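Local coordinates for glycosylation Associate Protein 1 (Streptococcus agalactiae serotype V, PDB 6OYC) that probably takes part in glycosylation and export of serine-rich adhesins, as a GT-B-like, lectin-type component of the accessory Sec system's Gap123 complex, at residues P411-E414 / T415-I418. Residues are numbered along the deposited sequence; the frame is centred on the assembly and turned at random.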
ATOM      1  N   PRO A 411     -11.437  -8.528  -1.682  1.00 33.38           N
ATOM      2  CA  PRO A 411     -10.962  -7.284  -2.315  1.00 33.95           C
ATOM      3  C   PRO A 411      -9.503  -7.411  -2.747  1.00 35.18           C
ATOM      4  O   PRO A 411      -8.679  -7.966  -2.021  1.00 35.88           O
ATOM      5  CB  PRO A 411     -11.133  -6.232  -1.213  1.00 33.58           C
ATOM      6  CG  PRO A 411     -12.010  -6.901  -0.149  1.00 33.74           C
ATOM      7  CD  PRO A 411     -11.776  -8.362  -0.260  1.00 31.31           C
ATOM      8  N   LEU A 412      -9.191  -6.893  -3.948  1.00 31.79           N
ATOM      9  CA  LEU A 412      -7.876  -7.027  -4.571  1.00 36.37           C
ATOM     10  C   LEU A 412      -6.954  -5.839  -4.319  1.00 36.45           C
ATOM     11  O   LEU A 412      -5.756  -5.943  -4.582  1.00 38.15           O
ATOM     12  CB  LEU A 412      -8.021  -7.212  -6.095  1.00 34.82           C
ATOM     13  CG  LEU A 412      -8.899  -8.404  -6.534  1.00 41.88           C
ATOM     14  CD1 LEU A 412      -9.295  -8.326  -8.009  1.00 41.27           C
ATOM     15  CD2 LEU A 412      -8.216  -9.725  -6.228  1.00 34.46           C
ATOM     16  N   SER A 413      -7.483  -4.726  -3.825  1.00 33.66           N
ATOM     17  CA  SER A 413      -6.774  -3.457  -3.769  1.00 36.02           C
ATOM     18  C   SER A 413      -7.469  -2.600  -2.724  1.00 35.04           C
ATOM     19  O   SER A 413      -8.578  -2.912  -2.287  1.00 33.76           O
ATOM     20  CB  SER A 413      -6.796  -2.750  -5.130  1.00 39.41           C
ATOM     21  OG  SER A 413      -8.135  -2.340  -5.441  1.00 35.70           O
ATOM     22  N   GLU A 414      -6.820  -1.498  -2.343  1.00 35.44           N
ATOM     23  CA  GLU A 414      -7.491  -0.528  -1.484  1.00 33.06           C
ATOM     24  C   GLU A 414      -8.737   0.025  -2.159  1.00 33.84           C
ATOM     25  O   GLU A 414      -9.750   0.262  -1.497  1.00 33.18           O
ATOM     26  CB  GLU A 414      -6.539   0.604  -1.103  1.00 30.89           C
ATOM     27  CG  GLU A 414      -5.471   0.160  -0.121  1.00 34.26           C
ATOM     28  CD  GLU A 414      -4.233   1.043  -0.125  1.00 32.40           C
ATOM     29  OE1 GLU A 414      -3.295   0.743   0.641  1.00 33.50           O
ATOM     30  OE2 GLU A 414      -4.189   2.031  -0.886  1.00 33.25           O
ATOM     31  N   THR A 415      -8.692   0.207  -3.484  1.00 34.92           N
ATOM     32  CA  THR A 415      -9.850   0.748  -4.192  1.00 33.86           C
ATOM     33  C   THR A 415     -11.068  -0.162  -4.053  1.00 34.89           C
ATOM     34  O   THR A 415     -12.190   0.323  -3.893  1.00 35.70           O
ATOM     35  CB  THR A 415      -9.508   0.986  -5.668  1.00 35.57           C
ATOM     36  OG1 THR A 415      -8.301   1.739  -5.760  1.00 39.46           O
ATOM     37  CG2 THR A 415     -10.586   1.789  -6.342  1.00 38.33           C
ATOM     38  N   ASP A 416     -10.877  -1.484  -4.133  1.00 35.33           N
ATOM     39  CA  ASP A 416     -11.971  -2.411  -3.847  1.00 33.54           C
ATOM     40  C   ASP A 416     -12.548  -2.165  -2.461  1.00 32.37           C
ATOM     41  O   ASP A 416     -13.760  -1.995  -2.299  1.00 32.12           O
ATOM     42  CB  ASP A 416     -11.478  -3.848  -3.925  1.00 37.13           C
ATOM     43  CG  ASP A 416     -11.477  -4.378  -5.309  1.00 39.66           C
ATOM     44  OD1 ASP A 416     -11.923  -3.650  -6.217  1.00 47.56           O
ATOM     45  OD2 ASP A 416     -10.993  -5.512  -5.493  1.00 40.81           O
ATOM     46  N   ILE A 417     -11.679  -2.150  -1.448  1.00 31.89           N
ATOM     47  CA  ILE A 417     -12.122  -1.974  -0.072  1.00 32.19           C
ATOM     48  C   ILE A 417     -12.905  -0.687   0.057  1.00 31.17           C
ATOM     49  O   ILE A 417     -13.979  -0.644   0.665  1.00 33.74           O
ATOM     50  CB  ILE A 417     -10.917  -1.981   0.878  1.00 30.82           C
ATOM     51  CG1 ILE A 417     -10.228  -3.349   0.829  1.00 29.95           C
ATOM     52  CG2 ILE A 417     -11.351  -1.566   2.292  1.00 29.24           C
ATOM     53  CD1 ILE A 417      -8.903  -3.363   1.551  1.00 22.72           C
ATOM     54  N   ILE A 418     -12.367   0.380  -0.529  1.00 31.06           N
ATOM     55  CA  ILE A 418     -13.009   1.681  -0.478  1.00 31.95           C
ATOM     56  C   ILE A 418     -14.384   1.607  -1.116  1.00 35.24           C
ATOM     57  O   ILE A 418     -15.367   2.118  -0.562  1.00 35.74           O
ATOM     58  CB  ILE A 418     -12.117   2.736  -1.157  1.00 32.06           C
ATOM     59  CG1 ILE A 418     -10.853   2.984  -0.324  1.00 30.62           C
ATOM     60  CG2 ILE A 418     -12.906   4.019  -1.353  1.00 32.55           C
ATOM     61  CD1 ILE A 418      -9.768   3.818  -1.043  1.00 30.27           C
TER
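Ser413 and Asp416 meet where the loop leaving strand 406-409 turns into helix 414-420. Pro411 and Ser413 are extended, with Leu412 turned between them at near-helical angles, and Glu414 is the first residue of the helix: Ile418 N donates to Glu414 O at 2.8 Å, while the bond from Ile417 N to Ser413 O is weak at 3.3 Å. Ser413 holds OG between its own backbone N and carbonyl carbon (chi1 68°), which brings the oxygen to the first turn, where it accepts from Asp416 N at 3.2 Å. Asp416 reaches back along the loop, and its OD2 accepts from Leu412 N at 2.7 Å, nearly straight; the donor meets the anti side of the carboxylate, 19° out of its plane. On the side facing strand 318-323, Pro411 CB packs on Ile417 CG1 at 3.6 Å, the two side chains crossing at about a right angle, and both also touch Tyr321. Glu414 carries an extended chain to a salt bridge with Arg306 and hydrogen bonds with Phe31 N and Tyr66 OH. The whole is a serine N-cap, with an aspartate three residues on tying down the preceding loop, at a strand-to-helix connection of the parallel six-stranded, Rossmann-like half of a GT-B-type fold.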